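PDB 3CXB: secreted effector protein SifA from Salmonella typhimurium, which is required for endosomal tubulation and the formation of Salmonella-induced filaments in infected epithelial cells, and binds host PLEKHM2 (SKIP). Local coordinates for residues N92-I97 against M147-Y152; T116-C121 against L130-P135; A203-A208 against I305-I310. One frame throughout, in Å; residues are numbered along the deposited sequence.

Interaction 1. Residues N92-I97 against M147-Y152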
# COMPACT_ATOMS: atom_id res chain seq x y z
N ASN A 92 0.78 4.02 -20.41
CA ASN A 92 1.15 5.34 -19.89
C ASN A 92 1.24 5.25 -18.37
O ASN A 92 0.27 5.47 -17.65
CB ASN A 92 0.10 6.38 -20.28
CG ASN A 92 0.46 7.78 -19.82
OD1 ASN A 92 -0.34 8.72 -19.94
ND2 ASN A 92 1.67 7.94 -19.29
N ASP A 93 2.44 4.91 -17.91
CA ASP A 93 2.72 4.75 -16.50
C ASP A 93 2.18 5.87 -15.59
O ASP A 93 1.81 5.64 -14.43
CB ASP A 93 4.23 4.64 -16.34
CG ASP A 93 4.63 4.01 -15.06
OD1 ASP A 93 3.97 3.02 -14.68
OD2 ASP A 93 5.60 4.48 -14.45
N ALA A 94 2.13 7.09 -16.11
CA ALA A 94 1.65 8.23 -15.34
C ALA A 94 0.23 8.02 -14.83
O ALA A 94 -0.18 8.63 -13.85
CB ALA A 94 1.72 9.51 -16.19
N THR A 95 -0.52 7.16 -15.51
CA THR A 95 -1.89 6.92 -15.11
C THR A 95 -2.23 5.42 -15.02
O THR A 95 -1.55 4.58 -15.63
CB THR A 95 -2.85 7.63 -16.11
OG1 THR A 95 -4.15 7.01 -16.08
CG2 THR A 95 -2.29 7.55 -17.51
N ILE A 96 -3.24 5.09 -14.21
CA ILE A 96 -3.69 3.71 -14.07
C ILE A 96 -5.20 3.70 -13.83
O ILE A 96 -5.74 4.58 -13.17
CB ILE A 96 -2.94 2.96 -12.93
CG1 ILE A 96 -3.45 1.52 -12.85
CG2 ILE A 96 -3.09 3.68 -11.64
CD1 ILE A 96 -2.55 0.59 -12.11
N ILE A 97 -5.87 2.70 -14.39
CA ILE A 97 -7.32 2.58 -14.28
C ILE A 97 -7.73 1.21 -13.76
O ILE A 97 -7.11 0.21 -14.09
CB ILE A 97 -7.95 2.76 -15.66
CG1 ILE A 97 -7.36 4.00 -16.32
CG2 ILE A 97 -9.44 2.88 -15.55
CD1 ILE A 97 -7.84 4.23 -17.72
N MET A 147 7.22 11.23 -6.69
CA MET A 147 6.02 10.41 -6.67
C MET A 147 6.38 9.00 -7.11
O MET A 147 7.51 8.73 -7.51
CB MET A 147 4.97 10.97 -7.63
CG MET A 147 5.40 10.83 -9.07
SD MET A 147 4.04 10.71 -10.22
CE MET A 147 4.05 12.45 -10.86
N ILE A 148 5.40 8.11 -7.05
CA ILE A 148 5.61 6.73 -7.43
C ILE A 148 4.48 6.30 -8.33
O ILE A 148 3.33 6.27 -7.90
CB ILE A 148 5.61 5.78 -6.22
CG1 ILE A 148 6.77 6.10 -5.28
CG2 ILE A 148 5.75 4.34 -6.69
CD1 ILE A 148 6.78 5.22 -4.05
N LYS A 149 4.81 6.00 -9.58
CA LYS A 149 3.82 5.51 -10.53
C LYS A 149 3.73 4.01 -10.33
O LYS A 149 4.58 3.41 -9.65
CB LYS A 149 4.23 5.86 -11.96
CG LYS A 149 4.14 7.35 -12.23
CD LYS A 149 4.59 7.73 -13.63
CE LYS A 149 4.63 9.25 -13.81
NZ LYS A 149 5.17 9.68 -15.14
N ARG A 150 2.70 3.38 -10.88
CA ARG A 150 2.57 1.94 -10.69
C ARG A 150 1.70 1.24 -11.72
O ARG A 150 0.81 1.84 -12.30
CB ARG A 150 2.03 1.69 -9.29
CG ARG A 150 0.61 2.22 -9.08
CD ARG A 150 0.25 2.32 -7.60
NE ARG A 150 0.48 3.66 -7.05
CZ ARG A 150 1.08 3.90 -5.89
NH1 ARG A 150 1.24 5.14 -5.46
NH2 ARG A 150 1.52 2.88 -5.15
N ARG A 151 1.98 -0.04 -11.93
CA ARG A 151 1.24 -0.86 -12.90
C ARG A 151 0.90 -2.21 -12.24
O ARG A 151 1.63 -2.69 -11.38
CB ARG A 151 2.07 -1.06 -14.17
CG ARG A 151 3.37 -1.83 -13.95
CD ARG A 151 4.17 -1.98 -15.26
NE ARG A 151 4.80 -0.73 -15.69
CZ ARG A 151 4.44 -0.03 -16.76
NH1 ARG A 151 5.09 1.09 -17.06
NH2 ARG A 151 3.44 -0.44 -17.53
N TYR A 152 -0.22 -2.79 -12.63
CA TYR A 152 -0.69 -4.06 -12.06
C TYR A 152 0.34 -5.18 -12.08
O TYR A 152 0.99 -5.42 -13.09
CB TYR A 152 -1.93 -4.51 -12.82
CG TYR A 152 -2.47 -5.84 -12.35
CD1 TYR A 152 -3.22 -5.93 -11.18
CD2 TYR A 152 -2.25 -6.99 -13.09
CE1 TYR A 152 -3.74 -7.14 -10.75
CE2 TYR A 152 -2.76 -8.21 -12.66
CZ TYR A 152 -3.51 -8.28 -11.49
OH TYR A 152 -4.04 -9.48 -11.08

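Interaction 2. Residues T116-C121 against L130-P135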
# COMPACT_ATOMS: atom_id res chain seq x y z
N THR A 116 -1.48 11.42 -11.71
CA THR A 116 -0.40 11.87 -10.83
C THR A 116 -0.80 12.68 -9.60
O THR A 116 -0.15 12.60 -8.57
CB THR A 116 0.61 12.71 -11.61
OG1 THR A 116 -0.10 13.74 -12.32
CG2 THR A 116 1.36 11.84 -12.61
N ASP A 117 -1.87 13.46 -9.73
CA ASP A 117 -2.31 14.30 -8.63
C ASP A 117 -3.75 14.13 -8.18
O ASP A 117 -4.15 14.63 -7.14
CB ASP A 117 -2.11 15.76 -9.00
CG ASP A 117 -1.18 16.46 -8.08
OD1 ASP A 117 -0.82 17.62 -8.37
OD2 ASP A 117 -0.81 15.84 -7.05
N THR A 118 -4.54 13.42 -8.98
CA THR A 118 -5.94 13.22 -8.66
C THR A 118 -6.36 11.81 -8.98
O THR A 118 -5.60 11.03 -9.52
CB THR A 118 -6.82 14.14 -9.50
OG1 THR A 118 -6.93 13.60 -10.83
CG2 THR A 118 -6.19 15.53 -9.57
N PHE A 119 -7.59 11.48 -8.62
CA PHE A 119 -8.14 10.18 -8.92
C PHE A 119 -9.64 10.35 -8.94
O PHE A 119 -10.20 11.15 -8.17
CB PHE A 119 -7.69 9.17 -7.87
CG PHE A 119 -7.97 9.57 -6.47
CD1 PHE A 119 -9.18 9.25 -5.87
CD2 PHE A 119 -7.00 10.21 -5.71
CE1 PHE A 119 -9.43 9.55 -4.51
CE2 PHE A 119 -7.23 10.51 -4.36
CZ PHE A 119 -8.47 10.17 -3.77
N SER A 120 -10.31 9.65 -9.85
CA SER A 120 -11.75 9.76 -9.97
C SER A 120 -12.42 8.42 -10.02
O SER A 120 -11.77 7.38 -10.12
CB SER A 120 -12.08 10.53 -11.24
OG SER A 120 -11.34 10.02 -12.34
N CYS A 121 -13.74 8.43 -9.97
CA CYS A 121 -14.50 7.21 -10.04
C CYS A 121 -15.83 7.46 -10.72
O CYS A 121 -16.51 8.43 -10.41
CB CYS A 121 -14.76 6.66 -8.63
SG CYS A 121 -15.59 5.05 -8.65
N LEU A 130 -13.97 13.46 -8.10
CA LEU A 130 -12.63 13.68 -8.54
C LEU A 130 -11.99 14.33 -7.32
O LEU A 130 -12.37 15.42 -6.92
CB LEU A 130 -12.61 14.62 -9.74
CG LEU A 130 -11.24 14.61 -10.43
CD1 LEU A 130 -11.39 15.19 -11.81
CD2 LEU A 130 -10.22 15.42 -9.63
N MET A 131 -11.05 13.61 -6.71
CA MET A 131 -10.38 14.11 -5.52
C MET A 131 -8.95 14.50 -5.87
O MET A 131 -8.39 14.05 -6.88
CB MET A 131 -10.36 13.03 -4.43
CG MET A 131 -11.72 12.55 -3.99
SD MET A 131 -12.66 13.89 -3.25
CE MET A 131 -11.75 14.11 -1.66
N LYS A 132 -8.36 15.36 -5.06
CA LYS A 132 -6.99 15.75 -5.31
C LYS A 132 -6.20 15.51 -4.06
O LYS A 132 -6.45 16.14 -3.05
CB LYS A 132 -6.91 17.22 -5.69
CG LYS A 132 -5.49 17.75 -5.61
CD LYS A 132 -5.31 19.03 -6.38
CE LYS A 132 -5.40 18.78 -7.87
NZ LYS A 132 -4.92 19.99 -8.64
N ASP A 133 -5.26 14.58 -4.10
CA ASP A 133 -4.45 14.32 -2.92
C ASP A 133 -3.06 14.86 -3.17
O ASP A 133 -2.79 15.46 -4.20
CB ASP A 133 -4.46 12.83 -2.57
CG ASP A 133 -3.94 11.95 -3.69
OD1 ASP A 133 -3.97 12.39 -4.86
OD2 ASP A 133 -3.52 10.80 -3.39
N ARG A 134 -2.16 14.69 -2.22
CA ARG A 134 -0.84 15.25 -2.43
C ARG A 134 0.25 14.22 -2.42
O ARG A 134 0.99 14.08 -1.45
CB ARG A 134 -0.58 16.35 -1.40
CG ARG A 134 -1.46 17.59 -1.67
CD ARG A 134 -1.40 18.64 -0.58
NE ARG A 134 -2.41 19.67 -0.81
CZ ARG A 134 -2.63 20.71 -0.00
NH1 ARG A 134 -3.57 21.59 -0.30
NH2 ARG A 134 -1.91 20.85 1.11
N PRO A 135 0.37 13.46 -3.52
CA PRO A 135 1.39 12.43 -3.65
C PRO A 135 2.79 13.04 -3.71
O PRO A 135 3.16 13.71 -4.69
CB PRO A 135 1.00 11.73 -4.94
CG PRO A 135 0.44 12.87 -5.76
CD PRO A 135 -0.44 13.57 -4.75

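Interaction 3. Residues A203-A208 against I305-I310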
# COMPACT_ATOMS: atom_id res chain seq x y z
N ALA A 203 7.23 -10.96 9.17
CA ALA A 203 7.58 -10.78 10.57
C ALA A 203 8.72 -9.78 10.72
O ALA A 203 8.62 -8.83 11.48
CB ALA A 203 7.97 -12.11 11.20
N THR A 204 9.80 -10.00 9.97
CA THR A 204 10.97 -9.13 10.03
C THR A 204 10.63 -7.66 9.85
O THR A 204 10.92 -6.83 10.71
CB THR A 204 11.99 -9.51 8.93
OG1 THR A 204 12.48 -10.83 9.18
CG2 THR A 204 13.17 -8.53 8.92
N TYR A 205 10.03 -7.37 8.71
CA TYR A 205 9.65 -6.01 8.34
C TYR A 205 8.75 -5.36 9.39
O TYR A 205 9.07 -4.31 9.94
CB TYR A 205 8.94 -6.04 6.98
CG TYR A 205 8.89 -4.71 6.25
CD1 TYR A 205 7.95 -3.73 6.60
CD2 TYR A 205 9.78 -4.43 5.21
CE1 TYR A 205 7.91 -2.51 5.92
CE2 TYR A 205 9.74 -3.22 4.53
CZ TYR A 205 8.80 -2.27 4.89
OH TYR A 205 8.73 -1.09 4.19
N LEU A 206 7.64 -6.01 9.70
CA LEU A 206 6.72 -5.46 10.66
C LEU A 206 7.29 -5.26 12.06
O LEU A 206 7.03 -4.23 12.69
CB LEU A 206 5.45 -6.32 10.70
CG LEU A 206 4.56 -6.16 9.45
CD1 LEU A 206 3.44 -7.18 9.43
CD2 LEU A 206 3.98 -4.75 9.45
N ALA A 207 8.06 -6.23 12.56
CA ALA A 207 8.62 -6.08 13.91
C ALA A 207 9.59 -4.91 13.92
O ALA A 207 9.66 -4.16 14.91
CB ALA A 207 9.32 -7.38 14.36
N ALA A 208 10.33 -4.72 12.82
CA ALA A 208 11.26 -3.60 12.72
C ALA A 208 10.49 -2.27 12.76
O ALA A 208 10.95 -1.29 13.37
CB ALA A 208 12.05 -3.70 11.45
N ILE A 305 -1.28 -4.84 3.99
CA ILE A 305 -1.20 -4.32 5.34
C ILE A 305 -0.44 -3.02 5.22
O ILE A 305 0.51 -2.91 4.45
CB ILE A 305 -0.39 -5.24 6.26
CG1 ILE A 305 -1.14 -6.54 6.49
CG2 ILE A 305 -0.07 -4.52 7.58
CD1 ILE A 305 -0.51 -7.39 7.56
N ASP A 306 -0.85 -2.03 5.99
CA ASP A 306 -0.16 -0.75 5.91
C ASP A 306 0.92 -0.76 7.00
O ASP A 306 0.63 -0.65 8.19
CB ASP A 306 -1.17 0.39 6.12
CG ASP A 306 -0.55 1.77 5.97
OD1 ASP A 306 -1.32 2.76 6.05
OD2 ASP A 306 0.69 1.87 5.79
N PRO A 307 2.18 -0.92 6.60
CA PRO A 307 3.28 -0.94 7.55
C PRO A 307 3.31 0.28 8.47
O PRO A 307 3.78 0.19 9.61
CB PRO A 307 4.51 -1.04 6.65
CG PRO A 307 4.04 -0.50 5.33
CD PRO A 307 2.67 -1.10 5.23
N GLN A 308 2.80 1.42 7.99
CA GLN A 308 2.79 2.65 8.80
C GLN A 308 1.67 2.61 9.82
O GLN A 308 1.78 3.18 10.91
CB GLN A 308 2.62 3.89 7.92
CG GLN A 308 3.88 4.31 7.19
CD GLN A 308 5.02 4.65 8.13
OE1 GLN A 308 5.02 5.69 8.79
NE2 GLN A 308 6.00 3.77 8.20
N ALA A 309 0.59 1.93 9.45
CA ALA A 309 -0.54 1.81 10.35
C ALA A 309 -0.06 1.02 11.55
O ALA A 309 -0.40 1.34 12.69
CB ALA A 309 -1.67 1.07 9.68
N ILE A 310 0.74 -0.01 11.30
CA ILE A 310 1.25 -0.83 12.39
C ILE A 310 2.17 -0.01 13.29
O ILE A 310 2.05 -0.03 14.52
CB ILE A 310 1.99 -2.09 11.86
CG1 ILE A 310 0.97 -3.13 11.40
CG2 ILE A 310 2.81 -2.73 12.99
CD1 ILE A 310 -0.03 -2.63 10.39

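Interaction 1. Residues N92-I97 against M147-Y152
Asp93 OD1 is held by two groups: the Arg151 guanidinium and the hydroxyl of Ser162 on strand 158-167. The salt bridge, Asp93 OD1 to Arg151 NH1, measures 3.3 Å. The oxygen lies over a face of the guanidinium, with the two planes only 6° apart, so the attraction is between charges and no N-H points at it. The motif is a type I beta turn, Asn92 to Thr95, closed by Thr95 N to Asn92 O at 2.8 Å. It leads into strand 96-101 of the antiparallel five-stranded sheet and rests on edge strand 145-153 of the three-stranded one. Asp93 has CG anti to its own N (chi1 -159°), which sends the carboxylate to the strand. Asp93 OD2 is hydrogen-bonded to Thr163 OG1.

The Lys149 chain is extended beyond CG and runs past the turn. Its CD lies 3.4 Å from Ala94 CA, and its NZ is 3.6 Å from Ala94 CB. Lys149 NZ is not in contact with the Asp93 carboxylate. Arg150 turns its CB away, and its NH2 is hydrogen-bonded to Gln297 OE1. The buried Ile96 reaches the strand backbone with its CD1, 3.6 Å from Arg150 O.

Interaction 2. Residues T116-C121 against L130-P135
A beta hairpin made of strands 118-123 and 126-132 joins residues 116-121 to 130-135. Within them the strand axes lie 4.7 Å apart and run antiparallel. Phe119 and Met131 form the hydrogen-bonded pair. Met131 N gives a nearly straight bond to Phe119 O (3.0 Å, 167° at the hydrogen). The return bond, Phe119 N to Met131 O, is longer at 3.2 Å, and its donor is tilted 25° from the carbonyl plane. Thr118 with Lys132, and Ser120 with Leu130, are non-hydrogen-bonded pairs. Beyond the ladder, Asp133 N makes only a weak bond to Asp117 O.

Phe119 and Met131 share one face of the hairpin. The Phe119 ring has CG between its N and its carbonyl carbon (chi1 53°), and this brings it across to the partner strand. Met131 CB sits over the ring face in a CH-pi contact, 3.9 Å from the centroid of the Phe119 ring. Asp133 comes to the edge of the same ring. Its CG is 3.7 Å from Phe119 CE2, and the carboxylate stands almost perpendicular to the ring. Its OD2 forms a salt bridge with Arg62 NE.

Thr118, Ser120, Leu130 and Lys132 lie on the other face. Leu130 CD2 packs 3.6 Å from Thr118 CB. Lys132 bends at chi3 and brings its CE to 3.8 Å from Thr118 CG2.

Strand 126-132 is the outermost strand of the five-stranded sheet within the chain. Strand 118-123 also pairs with strand 108-114, where Ser120 and Thr113 are bonded through their backbones. The Phe119 face lies toward helix 62-75, with the ring against Arg62 and Leu65. Further along, Cys121 touches helix 42-54.

Interaction 3. Residues A203-A208 against I305-I310
Ile305 meets Leu206 loosely, methyl to methyl, with Ile305 CD1 4.4 Å from Leu206 CD1. It stands just before helix 307-324, and this contact sets the start of that helix beside the first half of helix 197-220. Both helices belong to the helical C-terminal half of the chain, which is consistent with the SopE-like fold described for the C-terminal domain of SifA.

Asp306 follows as the N-cap. It turns away from helix 197-220, and its OD2 accepts a capping bond from Gln308 N at 3.1 Å. That donor lies above the carboxylate plane, 53° out of it. The bond ties down the first turn of the helix that carries the packing residues.

Pro307 opens the helix itself. Its CB lies at the edge of the Tyr205 ring, near the ring plane, 3.8 Å from Tyr205 CE1. The ring comes here because Tyr205 CG is anti to the backbone N (chi1 -161°). Its hydroxyl is hydrogen-bonded to Asp296 OD2 on helix 283-303, and its ring meets that of Phe299. Leu206 CD2 is 4.3 Å from Pro307 CA.

One turn on, Ile310 completes the contact. Leu206 CD2 is 3.9 Å from Ile310 CG1, and the two side chains cross at about a right angle. Leu206 thus touches Ile305, Pro307 and Ile310 in turn, using CD1 for the first and CD2 for the other two. Phe299 and Leu244 also pack on it.

No hydrogen bond or salt bridge crosses between the segments, so this buried joint rests on apolar packing alone.

Interactions 1 and 2 are surface contacts on the beta part of the chain, and interaction 3 is a buried one among helices. The first two both involve the five-stranded sheet. Interaction 2 pairs two of its neighbouring strands, while interaction 1 links the turn leading into its second strand, and the start of that strand, to the edge of the three-stranded sheet. They touch through Thr116 CG2, which packs against Met147 CE and Ala94 O. Interaction 3 lies on the opposite side of the chain's centre, with centres about 24 Å from interaction 1 and 26 Å from interaction 2. Their chemistry differs accordingly: charge and aliphatic chains in the first, a backbone ladder in the second, apolar side chains in the third.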